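Isochorismatase family protein family (PDB 3TXY) is of unknown function but probably acts as an isochorismatase-like hydrolase. Local coordinates at residues A18-Q22 with N23-V27; N47-A51 with R52-V56; L117-Q120 with L121-G125; Q182-T185 with A186-E190. One frame throughout, in Å; residues are numbered along the deposited sequence. Where two conformers were deposited one is given.

Contact 1 (A18-Q22 with N23-V27); sequences AIDLQ and NGIVV
At the C-terminal edge of the parallel α/β sheet, beyond its central strand 14-19, where such folds commonly place their active sites, Asp20 and Gln22 meet Ile25 of the short, weakly bonded helix 23-26. The chain leaves the strand through an inverse gamma turn centred on Leu21, with a weak bond from Gln22 N to Asp20 O. The delta methyl of Ile25 fills the angle between the two polar side chains: CD1 is 3.7 Å from Asp20 CB and 3.5 Å from Gln22 CD. Gln22 reaches it because CG stands between the backbone N and the carbonyl carbon (chi1 67°) and the chain then runs out extended, laying one face of its amide against the methyl, with CD1 above CD. That amide is buried and fixed at both ends, OE1 accepting from Thr61 N and NE2 donating to Trp88 O; its adjoining acceptor and donor suit both. Asp20 bonds to Thr61 OG1 and makes a salt bridge to Lys106, an Asp-Lys pair placed as in the active sites of isochorismatase-like proteins; the nucleophilic cysteine of the family's cysteine hydrolases is absent from this chain, so no such triad can be complete. The turn into the helix hangs on Gln22 O, which takes two donors. Ile25 N arrives at 2.9 Å from Gln22 O, 44° above the carbonyl plane, whereas Val26 N points almost straight down the C=O bond. Val26, branched and apolar as suits a place beside Leu21, leans back over the turn, its CG1 3.7 Å from Leu21 CA and its CG2 3.4 Å from Gln22 O.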
loop_
_atom_site.group_PDB
_atom_site.type_symbol
_atom_site.label_atom_id
_atom_site.label_comp_id
_atom_site.label_asym_id
_atom_site.label_seq_id
_atom_site.Cartn_x
_atom_site.Cartn_y
_atom_site.Cartn_z
ATOM N N ALA A 18 -10.845 -1.343 12.547
ATOM C CA ALA A 18 -11.735 -2.183 11.748
ATOM C C ALA A 18 -12.126 -1.443 10.482
ATOM O O ALA A 18 -12.670 -0.331 10.558
ATOM C CB ALA A 18 -12.991 -2.508 12.561
ATOM N N ILE A 19 -11.864 -2.047 9.320
ATOM C CA ILE A 19 -12.012 -1.344 8.035
ATOM C C ILE A 19 -13.307 -1.683 7.306
ATOM O O ILE A 19 -13.543 -2.838 6.973
ATOM C CB ILE A 19 -10.844 -1.673 7.078
ATOM C CG1 ILE A 19 -9.468 -1.406 7.713
ATOM C CG2 ILE A 19 -10.997 -0.875 5.794
ATOM C CD1 ILE A 19 -9.282 0.010 8.234
ATOM N N ASP A 20 -14.119 -0.648 7.052
ATOM C CA ASP A 20 -15.235 -0.653 6.085
ATOM C C ASP A 20 -16.337 -1.670 6.421
ATOM O O ASP A 20 -16.963 -2.233 5.525
ATOM C CB ASP A 20 -14.746 -0.868 4.646
ATOM C CG ASP A 20 -14.070 0.355 4.068
ATOM O OD1 ASP A 20 -14.301 1.473 4.575
ATOM O OD2 ASP A 20 -13.302 0.200 3.106
ATOM N N LEU A 21 -16.610 -1.851 7.706
ATOM C CA LEU A 21 -17.696 -2.744 8.121
ATOM C C LEU A 21 -19.017 -1.966 8.107
ATOM O O LEU A 21 -19.683 -1.742 9.140
ATOM C CB LEU A 21 -17.366 -3.417 9.443
ATOM C CG LEU A 21 -16.075 -4.251 9.430
ATOM C CD1 LEU A 21 -15.852 -4.884 10.810
ATOM C CD2 LEU A 21 -16.105 -5.336 8.361
ATOM N N GLN A 22 -19.362 -1.571 6.884
ATOM C CA GLN A 22 -20.505 -0.740 6.574
ATOM C C GLN A 22 -21.495 -1.499 5.693
ATOM O O GLN A 22 -21.120 -2.437 4.971
ATOM C CB GLN A 22 -20.045 0.557 5.900
ATOM C CG GLN A 22 -19.430 0.393 4.517
ATOM C CD GLN A 22 -18.651 1.620 4.101
ATOM O OE1 GLN A 22 -17.658 1.947 4.713
ATOM N NE2 GLN A 22 -19.120 2.310 3.086
ATOM N N ASN A 23 -22.761 -1.091 5.749
ATOM C CA ASN A 23 -23.831 -1.825 5.087
ATOM C C ASN A 23 -23.526 -2.186 3.628
ATOM O O ASN A 23 -23.789 -3.307 3.181
ATOM C CB ASN A 23 -25.128 -1.015 5.131
ATOM C CG ASN A 23 -25.651 -0.816 6.542
ATOM O OD1 ASN A 23 -25.583 -1.724 7.377
ATOM N ND2 ASN A 23 -26.211 0.370 6.807
ATOM N N GLY A 24 -22.969 -1.240 2.880
ATOM C CA GLY A 24 -22.740 -1.445 1.458
ATOM C C GLY A 24 -21.602 -2.399 1.107
ATOM O O GLY A 24 -21.467 -2.811 -0.034
ATOM N N ILE A 25 -20.767 -2.722 2.084
ATOM C CA ILE A 25 -19.592 -3.553 1.858
ATOM C C ILE A 25 -19.744 -4.921 2.542
ATOM O O ILE A 25 -19.370 -5.940 1.965
ATOM C CB ILE A 25 -18.313 -2.780 2.280
ATOM C CG1 ILE A 25 -18.137 -1.564 1.354
ATOM C CG2 ILE A 25 -17.061 -3.668 2.244
ATOM C CD1 ILE A 25 -17.125 -0.524 1.840
ATOM N N VAL A 26 -20.339 -4.963 3.729
ATOM C CA VAL A 26 -20.517 -6.254 4.405
ATOM C C VAL A 26 -21.454 -7.212 3.647
ATOM O O VAL A 26 -21.422 -8.415 3.891
ATOM C CB VAL A 26 -20.962 -6.100 5.875
ATOM C CG1 VAL A 26 -19.951 -5.271 6.645
ATOM C CG2 VAL A 26 -22.361 -5.493 5.968
ATOM N N VAL A 27 -22.288 -6.696 2.743
ATOM C CA VAL A 27 -23.235 -7.545 1.996
ATOM C C VAL A 27 -22.621 -8.136 0.723
ATOM O O VAL A 27 -23.262 -8.928 0.021
ATOM C CB VAL A 27 -24.500 -6.768 1.608
ATOM C CG1 VAL A 27 -25.285 -6.417 2.870
ATOM C CG2 VAL A 27 -24.122 -5.540 0.789
#

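Contact 2 (N47-A51 with R52-V56)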
loop_
_atom_site.group_PDB
_atom_site.type_symbol
_atom_site.label_atom_id
_atom_site.label_comp_id
_atom_site.label_asym_id
_atom_site.label_seq_id
_atom_site.Cartn_x
_atom_site.Cartn_y
_atom_site.Cartn_z
ATOM N N ASN A 47 -15.147 -5.952 22.170
ATOM C CA ASN A 47 -15.518 -6.153 23.587
ATOM C C ASN A 47 -14.277 -6.385 24.464
ATOM O O ASN A 47 -14.152 -5.806 25.539
ATOM C CB ASN A 47 -16.494 -7.314 23.735
ATOM C CG ASN A 47 -17.855 -7.010 23.142
ATOM O OD1 ASN A 47 -18.193 -5.852 22.870
ATOM N ND2 ASN A 47 -18.636 -8.054 22.906
ATOM N N ALA A 48 -13.350 -7.196 23.960
ATOM C CA ALA A 48 -12.096 -7.483 24.666
ATOM C C ALA A 48 -11.215 -6.234 24.822
ATOM O O ALA A 48 -10.607 -6.024 25.886
ATOM C CB ALA A 48 -11.348 -8.591 23.949
ATOM N N PHE A 49 -11.160 -5.405 23.776
ATOM C CA PHE A 49 -10.463 -4.120 23.839
ATOM C C PHE A 49 -11.102 -3.134 24.822
ATOM O O PHE A 49 -10.412 -2.600 25.699
ATOM C CB PHE A 49 -10.336 -3.507 22.436
ATOM C CG PHE A 49 -9.142 -4.022 21.673
ATOM C CD1 PHE A 49 -9.129 -5.318 21.161
ATOM C CD2 PHE A 49 -8.003 -3.234 21.505
ATOM C CE1 PHE A 49 -8.016 -5.805 20.464
ATOM C CE2 PHE A 49 -6.889 -3.722 20.843
ATOM C CZ PHE A 49 -6.895 -4.994 20.307
ATOM N N ARG A 50 -12.415 -2.945 24.725
ATOM C CA ARG A 50 -13.105 -1.983 25.587
ATOM C C ARG A 50 -12.984 -2.358 27.062
ATOM O O ARG A 50 -12.755 -1.482 27.915
ATOM C CB ARG A 50 -14.571 -1.839 25.167
ATOM C CG ARG A 50 -14.752 -1.133 23.820
ATOM C CD ARG A 50 -16.183 -0.631 23.662
ATOM N NE ARG A 50 -16.585 -0.486 22.259
ATOM C CZ ARG A 50 -17.073 -1.471 21.501
ATOM N NH1 ARG A 50 -17.203 -2.709 21.973
ATOM N NH2 ARG A 50 -17.411 -1.219 20.245
ATOM N N ALA A 51 -13.104 -3.658 27.343
ATOM C CA ALA A 51 -12.858 -4.229 28.681
ATOM C C ALA A 51 -11.532 -3.792 29.299
ATOM O O ALA A 51 -11.407 -3.735 30.529
ATOM C CB ALA A 51 -12.912 -5.758 28.629
ATOM N N ARG A 52 -10.547 -3.506 28.455
ATOM C CA ARG A 52 -9.199 -3.132 28.900
ATOM C C ARG A 52 -8.917 -1.641 28.737
ATOM O O ARG A 52 -7.773 -1.199 28.893
ATOM C CB ARG A 52 -8.154 -3.969 28.156
ATOM C CG ARG A 52 -8.136 -5.420 28.602
ATOM C CD ARG A 52 -7.355 -6.305 27.645
ATOM N NE ARG A 52 -7.369 -7.716 28.044
ATOM C CZ ARG A 52 -8.390 -8.561 27.880
ATOM N NH1 ARG A 52 -9.542 -8.172 27.337
ATOM N NH2 ARG A 52 -8.260 -9.819 28.282
ATOM N N LYS A 53 -9.972 -0.875 28.453
ATOM C CA LYS A 53 -9.875 0.556 28.177
ATOM C C LYS A 53 -8.895 0.846 27.038
ATOM O O LYS A 53 -8.164 1.848 27.066
ATOM C CB LYS A 53 -9.535 1.340 29.461
ATOM C CG LYS A 53 -10.576 1.128 30.568
ATOM C CD LYS A 53 -10.275 1.912 31.838
ATOM C CE LYS A 53 -9.117 1.302 32.626
ATOM N NZ LYS A 53 -8.770 2.132 33.824
ATOM N N LEU A 54 -8.915 -0.026 26.027
ATOM C CA LEU A 54 -8.088 0.139 24.839
ATOM C C LEU A 54 -8.969 0.662 23.723
ATOM O O LEU A 54 -10.110 0.232 23.611
ATOM C CB LEU A 54 -7.450 -1.182 24.412
ATOM C CG LEU A 54 -6.566 -1.838 25.472
ATOM C CD1 LEU A 54 -6.316 -3.296 25.100
ATOM C CD2 LEU A 54 -5.254 -1.057 25.624
ATOM N N PRO A 55 -8.442 1.582 22.896
ATOM C CA PRO A 55 -9.289 2.212 21.884
ATOM C C PRO A 55 -9.746 1.271 20.784
ATOM O O PRO A 55 -8.979 0.404 20.335
ATOM C CB PRO A 55 -8.405 3.322 21.283
ATOM C CG PRO A 55 -7.038 3.110 21.797
ATOM C CD PRO A 55 -7.079 2.146 22.931
ATOM N N VAL A 56 -10.991 1.479 20.350
ATOM C CA VAL A 56 -11.573 0.787 19.206
ATOM C C VAL A 56 -11.905 1.825 18.132
ATOM O O VAL A 56 -12.613 2.795 18.391
ATOM C CB VAL A 56 -12.833 -0.001 19.596
ATOM C CG1 VAL A 56 -13.423 -0.679 18.350
ATOM C CG2 VAL A 56 -12.475 -1.011 20.683
#
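Arg52 folds back over the end of helix 35-51 to reach Ala48, its extended chain passing beside the last turn until NH1 lies 2.8 Å from Ala48 O. The oxygen sits at the edge of the guanidinium, nearly in its plane, while the donor is tilted 31° from the carbonyl plane. A long, flexible cation suits this exposed spot, where it can satisfy a carbonyl that the helix has left behind; its side chain also packs on Leu193 and Glu194 of helix 186-194. Arg52 N bonds to Phe49 O. Lys53 comes next, exposed to solvent, and its CB points away from the helix. With positive phi (55°) it is the C-prime residue of a Schellman motif: Lys53 N donates to Arg50 O at 2.9 Å and Leu54 N to Phe49 O at 3.0 Å. Phe49 O is thus gripped twice, with Arg52 N and Leu54 N approaching from opposite faces of its plane. Leu54 turns inward, the apolar residue of the motif, and puts CB 3.6 Å from CD2 of the Phe49 ring. Pro55 offers Phe49 little but its carbonyl oxygen; its side chain packs instead on Ala15 of strand 14-19. Val56, where strand 56-61 begins, pushes CG2 between Phe49 CB, 3.7 Å away, and Arg50 CG, 3.9 Å away; the Arg50 guanidinium continues past it to a salt bridge with Asp101.

Contact 3 (L117-Q120 with L121-G125)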
loop_
_atom_site.group_PDB
_atom_site.type_symbol
_atom_site.label_atom_id
_atom_site.label_comp_id
_atom_site.label_asym_id
_atom_site.label_seq_id
_atom_site.Cartn_x
_atom_site.Cartn_y
_atom_site.Cartn_z
ATOM N N LEU A 117 -6.819 9.188 11.441
ATOM C CA LEU A 117 -6.398 7.930 12.060
ATOM C C LEU A 117 -5.045 8.067 12.777
ATOM O O LEU A 117 -4.912 7.705 13.940
ATOM C CB LEU A 117 -6.341 6.799 11.031
ATOM C CG LEU A 117 -5.866 5.423 11.541
ATOM C CD1 LEU A 117 -6.731 4.926 12.692
ATOM C CD2 LEU A 117 -5.895 4.429 10.395
ATOM N N ASP A 118 -4.050 8.592 12.096
ATOM C CA ASP A 118 -2.740 8.706 12.726
ATOM C C ASP A 118 -2.795 9.648 13.937
ATOM O O ASP A 118 -2.224 9.362 14.990
ATOM C CB ASP A 118 -1.689 9.144 11.735
ATOM C CG ASP A 118 -0.307 9.053 12.309
ATOM O OD1 ASP A 118 0.162 7.915 12.547
ATOM O OD2 ASP A 118 0.275 10.131 12.584
ATOM N N VAL A 119 -3.477 10.779 13.780
ATOM C CA VAL A 119 -3.700 11.696 14.905
ATOM C C VAL A 119 -4.318 10.969 16.135
ATOM O O VAL A 119 -3.891 11.157 17.293
ATOM C CB VAL A 119 -4.580 12.900 14.465
ATOM C CG1 VAL A 119 -5.279 13.545 15.674
ATOM C CG2 VAL A 119 -3.737 13.925 13.717
ATOM N N GLN A 120 -5.328 10.134 15.886
ATOM C CA GLN A 120 -6.006 9.411 16.980
ATOM C C GLN A 120 -5.048 8.424 17.630
ATOM O O GLN A 120 -4.956 8.338 18.848
ATOM C CB GLN A 120 -7.243 8.645 16.454
ATOM C CG GLN A 120 -8.395 9.533 15.978
ATOM C CD GLN A 120 -9.187 10.183 17.094
ATOM O OE1 GLN A 120 -8.971 9.918 18.271
ATOM N NE2 GLN A 120 -10.133 11.055 16.719
ATOM N N LEU A 121 -4.326 7.675 16.806
ATOM C CA LEU A 121 -3.341 6.722 17.333
ATOM C C LEU A 121 -2.244 7.399 18.147
ATOM O O LEU A 121 -1.982 7.012 19.288
ATOM C CB LEU A 121 -2.715 5.870 16.219
ATOM C CG LEU A 121 -3.720 4.982 15.473
ATOM C CD1 LEU A 121 -3.147 4.421 14.176
ATOM C CD2 LEU A 121 -4.221 3.845 16.348
ATOM N N ARG A 122 -1.612 8.420 17.576
ATOM C CA ARG A 122 -0.501 9.119 18.243
ATOM C C ARG A 122 -0.940 9.709 19.576
ATOM O O ARG A 122 -0.286 9.512 20.612
ATOM C CB ARG A 122 0.040 10.256 17.369
ATOM C CG ARG A 122 0.611 9.844 16.024
ATOM C CD ARG A 122 2.127 10.019 15.991
ATOM N NE ARG A 122 2.644 11.270 15.420
ATOM C CZ ARG A 122 3.129 11.357 14.176
ATOM N NH1 ARG A 122 3.061 10.311 13.369
ATOM N NH2 ARG A 122 3.641 12.487 13.711
ATOM N N ARG A 123 -2.046 10.436 19.542
ATOM C CA ARG A 123 -2.499 11.143 20.722
ATOM C C ARG A 123 -3.009 10.242 21.829
ATOM O O ARG A 123 -3.109 10.668 22.991
ATOM C CB ARG A 123 -3.498 12.205 20.316
ATOM C CG ARG A 123 -2.794 13.251 19.479
ATOM C CD ARG A 123 -3.699 14.392 19.109
ATOM N NE ARG A 123 -3.130 15.210 18.037
ATOM C CZ ARG A 123 -3.752 16.253 17.500
ATOM N NH1 ARG A 123 -4.938 16.634 17.983
ATOM N NH2 ARG A 123 -3.169 16.951 16.521
ATOM N N ARG A 124 -3.309 9.001 21.481
ATOM C CA ARG A 124 -3.771 7.997 22.429
ATOM C C ARG A 124 -2.612 7.093 22.874
ATOM O O ARG A 124 -2.817 6.113 23.580
ATOM C CB ARG A 124 -4.905 7.212 21.776
ATOM C CG ARG A 124 -6.146 8.055 21.594
ATOM C CD ARG A 124 -7.230 7.349 20.788
ATOM N NE ARG A 124 -8.308 8.259 20.443
ATOM C CZ ARG A 124 -9.372 8.516 21.206
ATOM N NH1 ARG A 124 -9.532 7.930 22.380
ATOM N NH2 ARG A 124 -10.296 9.367 20.787
ATOM N N GLY A 125 -1.402 7.423 22.420
ATOM C CA GLY A 125 -0.186 6.716 22.796
ATOM C C GLY A 125 -0.065 5.320 22.217
ATOM O O GLY A 125 0.584 4.481 22.801
#
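Over the centre of one face of the Arg123 guanidinium lies Val119 CG1, 3.5 Å above the plane, the two side chains running the same way along the exposed flank of helix 117-123. Arg124 instead uses its edge: NE and NH2 both grip Gln120 OE1, at 2.8 Å and 2.9 Å, and the oxygen lies in the guanidinium plane. The amide and guanidinium are nearly coplanar (25° apart). Gln120 is bent at its second torsion (chi2 -75°), which swings the amide round beside Arg124, and its NE2 donates to Asp116. Over a face of the Arg122 guanidinium sits Asp118 OD2, a contact of charges alone, and a doubtful one, because Arg122 was deposited in two conformers. Asp118 OD1 is bonded to Tyr152 OH. Arg124 N closes only a weak bond to Gln120 O, and Gly125, whose positive phi glycine accepts readily, ends the helix in a Schellman motif. On the inward side the helix presents leucines, with Leu117 CD1 3.9 Å from Leu121 CD1; both pack on Ile57 of strand 56-61, while Gln120 and Arg124 rest on Val102 of strand 102-106.

Contact 4 (Q182-T185 with A186-E190)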
loop_
_atom_site.group_PDB
_atom_site.type_symbol
_atom_site.label_atom_id
_atom_site.label_comp_id
_atom_site.label_asym_id
_atom_site.label_seq_id
_atom_site.Cartn_x
_atom_site.Cartn_y
_atom_site.Cartn_z
ATOM N N GLN A 182 2.352 -9.106 11.741
ATOM C CA GLN A 182 2.024 -10.447 12.248
ATOM C C GLN A 182 0.603 -10.849 11.855
ATOM O O GLN A 182 -0.295 -10.022 11.859
ATOM C CB GLN A 182 2.111 -10.474 13.778
ATOM C CG GLN A 182 3.428 -10.026 14.371
ATOM C CD GLN A 182 3.362 -9.975 15.897
ATOM O OE1 GLN A 182 3.526 -11.002 16.575
ATOM N NE2 GLN A 182 3.122 -8.790 16.436
ATOM N N VAL A 183 0.429 -12.117 11.509
ATOM C CA VAL A 183 -0.872 -12.673 11.147
ATOM C C VAL A 183 -1.296 -13.631 12.252
ATOM O O VAL A 183 -0.518 -14.493 12.668
ATOM C CB VAL A 183 -0.821 -13.369 9.778
ATOM C CG1 VAL A 183 -2.182 -13.897 9.363
ATOM C CG2 VAL A 183 -0.314 -12.400 8.705
ATOM N N ALA A 184 -2.502 -13.448 12.769
ATOM C CA ALA A 184 -2.990 -14.273 13.876
ATOM C C ALA A 184 -4.505 -14.368 13.810
ATOM O O ALA A 184 -5.143 -13.584 13.113
ATOM C CB ALA A 184 -2.552 -13.660 15.196
ATOM N N THR A 185 -5.075 -15.341 14.515
ATOM C CA THR A 185 -6.521 -15.449 14.628
ATOM C C THR A 185 -7.024 -14.514 15.743
ATOM O O THR A 185 -6.266 -14.107 16.626
ATOM C CB THR A 185 -6.946 -16.896 14.956
ATOM O OG1 THR A 185 -6.466 -17.243 16.261
ATOM C CG2 THR A 185 -6.415 -17.900 13.906
ATOM N N ALA A 186 -8.309 -14.183 15.696
ATOM C CA ALA A 186 -8.968 -13.435 16.758
ATOM C C ALA A 186 -8.714 -14.026 18.149
ATOM O O ALA A 186 -8.461 -13.285 19.097
ATOM C CB ALA A 186 -10.474 -13.381 16.492
ATOM N N ALA A 187 -8.809 -15.349 18.268
ATOM C CA ALA A 187 -8.553 -16.038 19.539
ATOM C C ALA A 187 -7.108 -15.849 20.008
ATOM O O ALA A 187 -6.870 -15.655 21.206
ATOM C CB ALA A 187 -8.879 -17.535 19.413
ATOM N N ASP A 188 -6.158 -15.959 19.074
ATOM C CA ASP A 188 -4.735 -15.694 19.323
ATOM C C ASP A 188 -4.558 -14.250 19.841
ATOM O O ASP A 188 -3.768 -13.993 20.744
ATOM C CB ASP A 188 -3.887 -15.723 18.022
ATOM C CG ASP A 188 -3.653 -17.114 17.410
ATOM O OD1 ASP A 188 -3.797 -18.158 18.091
ATOM O OD2 ASP A 188 -3.247 -17.116 16.183
ATOM N N VAL A 189 -5.236 -13.294 19.212
ATOM C CA VAL A 189 -5.104 -11.891 19.625
ATOM C C VAL A 189 -5.624 -11.712 21.054
ATOM O O VAL A 189 -4.968 -11.086 21.885
ATOM C CB VAL A 189 -5.880 -10.935 18.702
ATOM C CG1 VAL A 189 -5.994 -9.554 19.353
ATOM C CG2 VAL A 189 -5.203 -10.866 17.336
ATOM N N GLU A 190 -6.800 -12.274 21.319
ATOM C CA GLU A 190 -7.418 -12.224 22.651
ATOM C C GLU A 190 -6.495 -12.817 23.717
ATOM O O GLU A 190 -6.336 -12.241 24.799
ATOM C CB GLU A 190 -8.777 -12.939 22.627
#
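Asp188 leans back from the first turn of helix 186-194 onto Thr185, the residue just before it. Its CB starts the contact, 3.2 Å from Thr185 O and 3.7 Å from the methyl of Ala184. CG and OD1 lie beside the threonine hydroxyl, OD1 3.4 Å from Thr185 OG1 but too poorly angled for a hydrogen bond. At the tip OD2 accepts from Thr185 N at 3.0 Å, an almost straight bond (169°) whose donor comes from above the carboxylate plane. The return bond runs from Asp188 N to Thr185 OG1 at 3.1 Å, and the pair makes a capping box, with Thr185 as N-cap. Threonine suits the place because its OG1, between the backbone N and the carbonyl carbon (chi1 66°), curls over the turn in place of the missing carbonyl. Aspartate suits the third helix position: its short carboxylate reaches back to an N-H, and the helix dipole probably favours its charge. Thr185 O takes Val189 N at 2.9 Å in the first regular helical bond. Ala186 donates its N to Asp159, and its small side chain fits against Lys41 and Leu45 of helix 35-51, where Val189 also packs. Strand 182-184, one of the two outermost strands of the chain's own sheet, bonds along strand 153-162, with Val183 N donating to Asp76 of the second subunit; the first turn, 186-190, runs at 108° to it.

In the fold
The four contacts lie in series along one α/β domain; each is local, between residues a few places apart, so none nests in or crosses another. Contact 1 turns the chain out of strand 14-19 at the C-terminal edge of the parallel sheet. Contact 2 ends helix 35-51 and leads into strand 56-61, completing a beta-alpha-beta crossover. Contact 3 ends helix 117-123 on the way from strand 102-106 to strand 128-134, on the opposite side of the chain's centre from contact 1. It touches contact 2, Pro55 CB lying 4.2 Å from Arg124 CD. Contact 4 starts the last helix, which packs on helix 35-51; the centres of contacts 4 and 2 lie about 15 Å apart.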